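Local coordinates for protein CghA (Chaetomium globosum, PDB 6KBC) that is a two-domain, beta-rich protein of the calycin clan from a fungus and holds the ligand WK1 in a pocket, at residues A239-Y252 against E380-S394. Sequence-based numbering, arbitrary orientation.
Sequences ATDALFVRAQAGPY and ESVHGWGMTGEVELS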
loop_
_atom_site.group_PDB
_atom_site.type_symbol
_atom_site.label_atom_id
_atom_site.label_comp_id
_atom_site.label_asym_id
_atom_site.label_seq_id
_atom_site.Cartn_x
_atom_site.Cartn_y
_atom_site.Cartn_z
ATOM N N ALA A 239 -3.922 13.268 -9.148
ATOM C CA ALA A 239 -5.040 12.509 -8.600
ATOM C C ALA A 239 -5.930 13.386 -7.728
ATOM O O ALA A 239 -5.472 14.356 -7.115
ATOM C CB ALA A 239 -4.543 11.308 -7.765
ATOM N N THR A 240 -7.215 13.020 -7.660
ATOM C CA THR A 240 -8.121 13.569 -6.652
ATOM C C THR A 240 -8.498 12.544 -5.595
ATOM O O THR A 240 -9.080 12.915 -4.568
ATOM C CB THR A 240 -9.412 14.114 -7.286
ATOM O OG1 THR A 240 -9.975 13.134 -8.171
ATOM C CG2 THR A 240 -9.116 15.400 -8.078
ATOM N N ASP A 241 -8.159 11.277 -5.812
ATOM C CA ASP A 241 -8.586 10.209 -4.924
ATOM C C ASP A 241 -7.608 9.052 -5.044
ATOM O O ASP A 241 -7.235 8.661 -6.153
ATOM C CB ASP A 241 -10.008 9.754 -5.270
ATOM C CG ASP A 241 -10.737 9.154 -4.085
ATOM O OD1 ASP A 241 -10.266 8.123 -3.554
ATOM O OD2 ASP A 241 -11.764 9.725 -3.663
ATOM N N ALA A 242 -7.199 8.511 -3.905
ATOM C CA ALA A 242 -6.373 7.312 -3.889
ATOM C C ALA A 242 -6.940 6.393 -2.823
ATOM O O ALA A 242 -7.246 6.844 -1.717
ATOM C CB ALA A 242 -4.902 7.640 -3.604
ATOM N N LEU A 243 -7.122 5.121 -3.160
ATOM C CA LEU A 243 -7.640 4.144 -2.210
ATOM C C LEU A 243 -6.693 2.957 -2.142
ATOM O O LEU A 243 -6.526 2.239 -3.134
ATOM C CB LEU A 243 -9.031 3.666 -2.607
ATOM C CG LEU A 243 -9.514 2.463 -1.774
ATOM C CD1 LEU A 243 -9.718 2.864 -0.330
ATOM C CD2 LEU A 243 -10.797 1.907 -2.374
ATOM N N PHE A 244 -6.089 2.752 -0.976
ATOM C CA PHE A 244 -5.363 1.522 -0.659
ATOM C C PHE A 244 -6.279 0.581 0.104
ATOM O O PHE A 244 -6.966 1.008 1.032
ATOM C CB PHE A 244 -4.126 1.803 0.199
ATOM C CG PHE A 244 -3.403 0.539 0.645
ATOM C CD1 PHE A 244 -2.445 -0.046 -0.168
ATOM C CD2 PHE A 244 -3.703 -0.063 1.862
ATOM C CE1 PHE A 244 -1.777 -1.227 0.229
ATOM C CE2 PHE A 244 -3.047 -1.237 2.274
ATOM C CZ PHE A 244 -2.089 -1.818 1.449
ATOM N N VAL A 245 -6.274 -0.705 -0.259
ATOM C CA VAL A 245 -7.003 -1.715 0.506
ATOM C C VAL A 245 -6.132 -2.943 0.656
ATOM O O VAL A 245 -5.541 -3.413 -0.319
ATOM C CB VAL A 245 -8.318 -2.157 -0.173
ATOM C CG1 VAL A 245 -8.992 -3.243 0.642
ATOM C CG2 VAL A 245 -9.251 -1.003 -0.390
ATOM N N ARG A 246 -6.119 -3.517 1.856
ATOM C CA ARG A 246 -5.721 -4.912 2.015
ATOM C C ARG A 246 -6.674 -5.534 3.012
ATOM O O ARG A 246 -6.820 -5.015 4.119
ATOM C CB ARG A 246 -4.280 -5.057 2.500
ATOM C CG ARG A 246 -3.854 -6.536 2.520
ATOM C CD ARG A 246 -2.521 -6.748 3.211
ATOM N NE ARG A 246 -1.491 -5.816 2.762
ATOM C CZ ARG A 246 -0.884 -5.862 1.578
ATOM N NH1 ARG A 246 -1.186 -6.807 0.691
ATOM N NH2 ARG A 246 0.057 -4.969 1.298
ATOM N N ALA A 247 -7.341 -6.615 2.619
ATOM C CA ALA A 247 -8.356 -7.200 3.480
ATOM C C ALA A 247 -8.393 -8.701 3.272
ATOM O O ALA A 247 -8.117 -9.196 2.179
ATOM C CB ALA A 247 -9.752 -6.638 3.202
ATOM N N GLN A 248 -8.810 -9.405 4.319
ATOM C CA GLN A 248 -9.021 -10.847 4.268
ATOM C C GLN A 248 -10.365 -11.158 4.906
ATOM O O GLN A 248 -10.667 -10.650 5.992
ATOM C CB GLN A 248 -7.906 -11.606 4.997
ATOM C CG GLN A 248 -8.150 -13.135 5.007
ATOM C CD GLN A 248 -7.017 -13.909 5.650
ATOM O OE1 GLN A 248 -6.522 -13.538 6.711
ATOM N NE2 GLN A 248 -6.576 -14.964 4.983
ATOM N N ALA A 249 -11.179 -11.961 4.227
ATOM C CA ALA A 249 -12.488 -12.361 4.750
ATOM C C ALA A 249 -12.755 -13.781 4.281
ATOM O O ALA A 249 -12.950 -14.010 3.085
ATOM C CB ALA A 249 -13.603 -11.418 4.284
ATOM N N GLY A 250 -12.763 -14.732 5.209
ATOM C CA GLY A 250 -12.921 -16.119 4.842
ATOM C C GLY A 250 -11.822 -16.547 3.893
ATOM O O GLY A 250 -10.642 -16.291 4.127
ATOM N N PRO A 251 -12.191 -17.183 2.778
ATOM C CA PRO A 251 -11.176 -17.599 1.800
ATOM C C PRO A 251 -10.637 -16.456 0.952
ATOM O O PRO A 251 -9.714 -16.684 0.161
ATOM C CB PRO A 251 -11.937 -18.596 0.923
ATOM C CG PRO A 251 -13.332 -18.052 0.927
ATOM C CD PRO A 251 -13.556 -17.483 2.312
ATOM N N TYR A 252 -11.175 -15.247 1.084
ATOM C CA TYR A 252 -10.871 -14.157 0.163
ATOM C C TYR A 252 -9.763 -13.279 0.709
ATOM O O TYR A 252 -9.789 -12.882 1.884
ATOM C CB TYR A 252 -12.116 -13.308 -0.103
ATOM C CG TYR A 252 -13.188 -14.060 -0.812
ATOM C CD1 TYR A 252 -13.019 -14.471 -2.125
ATOM C CD2 TYR A 252 -14.350 -14.420 -0.154
ATOM C CE1 TYR A 252 -14.013 -15.181 -2.776
ATOM C CE2 TYR A 252 -15.332 -15.127 -0.782
ATOM C CZ TYR A 252 -15.162 -15.505 -2.095
ATOM O OH TYR A 252 -16.163 -16.210 -2.723
ATOM N N GLU A 380 -23.183 -17.035 0.118
ATOM C CA GLU A 380 -21.946 -16.767 0.831
ATOM C C GLU A 380 -22.015 -15.424 1.550
ATOM O O GLU A 380 -22.449 -14.413 0.986
ATOM C CB GLU A 380 -20.779 -16.778 -0.143
ATOM C CG GLU A 380 -19.460 -16.569 0.528
ATOM C CD GLU A 380 -18.324 -16.820 -0.415
ATOM O OE1 GLU A 380 -17.384 -17.553 -0.025
ATOM O OE2 GLU A 380 -18.354 -16.243 -1.529
ATOM N N SER A 381 -21.587 -15.422 2.805
ATOM C CA SER A 381 -21.525 -14.201 3.600
ATOM C C SER A 381 -20.310 -14.344 4.517
ATOM O O SER A 381 -20.427 -14.855 5.632
ATOM C CB SER A 381 -22.808 -13.993 4.388
ATOM O OG SER A 381 -22.735 -12.821 5.166
ATOM N N VAL A 382 -19.148 -13.905 4.030
ATOM C CA VAL A 382 -17.906 -14.083 4.782
ATOM C C VAL A 382 -17.687 -12.871 5.677
ATOM O O VAL A 382 -18.346 -11.836 5.525
ATOM C CB VAL A 382 -16.697 -14.320 3.852
ATOM C CG1 VAL A 382 -16.831 -15.662 3.168
ATOM C CG2 VAL A 382 -16.567 -13.210 2.838
ATOM N N HIS A 383 -16.773 -12.996 6.630
ATOM C CA HIS A 383 -16.499 -11.933 7.583
ATOM C C HIS A 383 -15.003 -11.837 7.802
ATOM O O HIS A 383 -14.322 -12.854 7.948
ATOM C CB HIS A 383 -17.226 -12.153 8.928
ATOM C CG HIS A 383 -17.052 -11.015 9.889
ATOM N ND1 HIS A 383 -15.940 -10.890 10.698
ATOM C CD2 HIS A 383 -17.800 -9.904 10.106
ATOM C CE1 HIS A 383 -16.033 -9.778 11.405
ATOM N NE2 HIS A 383 -17.154 -9.162 11.069
ATOM N N GLY A 384 -14.490 -10.622 7.816
ATOM C CA GLY A 384 -13.071 -10.470 8.015
ATOM C C GLY A 384 -12.707 -9.045 8.322
ATOM O O GLY A 384 -13.547 -8.234 8.720
ATOM N N TRP A 385 -11.428 -8.759 8.115
ATOM C CA TRP A 385 -10.812 -7.532 8.576
ATOM C C TRP A 385 -9.803 -7.076 7.537
ATOM O O TRP A 385 -9.270 -7.871 6.763
ATOM C CB TRP A 385 -10.133 -7.750 9.932
ATOM C CG TRP A 385 -11.140 -8.077 10.947
ATOM C CD1 TRP A 385 -11.541 -9.324 11.359
ATOM C CD2 TRP A 385 -11.943 -7.143 11.638
ATOM N NE1 TRP A 385 -12.542 -9.206 12.293
ATOM C CE2 TRP A 385 -12.810 -7.875 12.481
ATOM C CE3 TRP A 385 -12.018 -5.745 11.629
ATOM C CZ2 TRP A 385 -13.732 -7.254 13.314
ATOM C CZ3 TRP A 385 -12.924 -5.129 12.471
ATOM C CH2 TRP A 385 -13.779 -5.886 13.294
ATOM N N GLY A 386 -9.530 -5.786 7.543
ATOM C CA GLY A 386 -8.570 -5.259 6.603
ATOM C C GLY A 386 -8.215 -3.844 6.972
ATOM O O GLY A 386 -8.589 -3.344 8.035
ATOM N N MET A 387 -7.477 -3.200 6.085
ATOM C CA MET A 387 -7.166 -1.805 6.299
ATOM C C MET A 387 -7.455 -1.068 5.006
ATOM O O MET A 387 -7.404 -1.653 3.920
ATOM C CB MET A 387 -5.706 -1.602 6.702
ATOM C CG MET A 387 -4.734 -2.148 5.714
ATOM S SD MET A 387 -3.024 -1.902 6.234
ATOM C CE MET A 387 -2.962 -2.973 7.695
ATOM N N THR A 388 -7.794 0.213 5.130
ATOM C CA THR A 388 -7.902 1.071 3.971
ATOM C C THR A 388 -7.111 2.342 4.226
ATOM O O THR A 388 -6.981 2.803 5.364
ATOM C CB THR A 388 -9.376 1.451 3.601
ATOM O OG1 THR A 388 -9.969 2.192 4.668
ATOM C CG2 THR A 388 -10.218 0.213 3.297
ATOM N N GLY A 389 -6.553 2.875 3.150
ATOM C CA GLY A 389 -5.950 4.183 3.164
ATOM C C GLY A 389 -6.714 4.976 2.132
ATOM O O GLY A 389 -6.743 4.589 0.961
ATOM N N GLU A 390 -7.357 6.063 2.554
ATOM C CA GLU A 390 -8.331 6.773 1.728
ATOM C C GLU A 390 -7.837 8.202 1.604
ATOM O O GLU A 390 -7.921 8.971 2.565
ATOM C CB GLU A 390 -9.726 6.697 2.352
ATOM C CG GLU A 390 -10.079 5.249 2.726
ATOM C CD GLU A 390 -11.463 5.104 3.317
ATOM O OE1 GLU A 390 -11.784 3.977 3.732
ATOM O OE2 GLU A 390 -12.231 6.095 3.353
ATOM N N VAL A 391 -7.296 8.546 0.436
ATOM C CA VAL A 391 -6.634 9.829 0.236
ATOM C C VAL A 391 -7.462 10.669 -0.720
ATOM O O VAL A 391 -7.899 10.193 -1.772
ATOM C CB VAL A 391 -5.199 9.671 -0.287
ATOM C CG1 VAL A 391 -4.508 11.037 -0.277
ATOM C CG2 VAL A 391 -4.426 8.633 0.561
ATOM N N GLU A 392 -7.645 11.924 -0.352
ATOM C CA GLU A 392 -8.428 12.905 -1.070
ATOM C C GLU A 392 -7.472 14.022 -1.464
ATOM O O GLU A 392 -6.619 14.420 -0.659
ATOM C CB GLU A 392 -9.466 13.408 -0.119
ATOM C CG GLU A 392 -10.492 12.363 0.258
ATOM C CD GLU A 392 -11.331 12.889 1.362
ATOM O OE1 GLU A 392 -10.920 13.953 1.902
ATOM O OE2 GLU A 392 -12.385 12.300 1.669
ATOM N N LEU A 393 -7.585 14.518 -2.691
ATOM C CA LEU A 393 -6.754 15.640 -3.094
ATOM C C LEU A 393 -7.614 16.656 -3.827
ATOM O O LEU A 393 -8.666 16.339 -4.385
ATOM C CB LEU A 393 -5.579 15.204 -3.983
ATOM C CG LEU A 393 -4.561 14.266 -3.328
ATOM C CD1 LEU A 393 -3.571 13.840 -4.362
ATOM C CD2 LEU A 393 -3.862 14.958 -2.178
ATOM N N SER A 394 -7.122 17.883 -3.855
ATOM C CA SER A 394 -7.903 18.971 -4.410
ATOM C C SER A 394 -8.210 18.734 -5.883
ATOM O O SER A 394 -7.441 18.097 -6.604
ATOM C CB SER A 394 -7.155 20.288 -4.230
ATOM O OG SER A 394 -7.910 21.337 -4.811
HETATM O O HOH W 1 -11.816 -13.881 8.089
#
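Strands 241-249 and 382-392 run antiparallel, their axes 4.5 Å apart at closest approach, and pair in continuous register from Asp241 with Glu392 to Gln248 with Trp385; Ala242/Val391, Phe244/Gly389, Arg246/Met387 and Gln248/Trp385 each make both N-H...O bonds. Small residues let the backbones close in: lacking a CB, Gly386 brings its CA within 3.7 Å of Ala247 CA. On the face bearing Ala242, Phe244 and Arg246, the ring edge of Phe244 meets Met387, CE2 lying 3.9 Å from CG, and the sulfur stands obliquely beside the ring in a Met-aromatic contact. Phe244 CG is anti to the backbone N (chi1 175°), which carries the ring out from the sheet toward strand 46-54; Arg246 forms salt bridges with Asp52 of that strand and Asp227 of strand 223-231. The face bearing Leu243 and Val245 is mixed: Leu243 CD1 packs alongside Glu390 CG (3.9 Å), while Thr388 OG1 donates to Glu390 OE1 (2.7 Å), which His345 also engages. At the far end Tyr252 OH bonds Glu380 OE2, at a doubtfully short 2.5 Å, the carboxylate also bridging to Arg277. Buried Glu390 and partly exposed Glu380 thus have donors, while Ala242 and Phe244 offer WK1 an apolar wall.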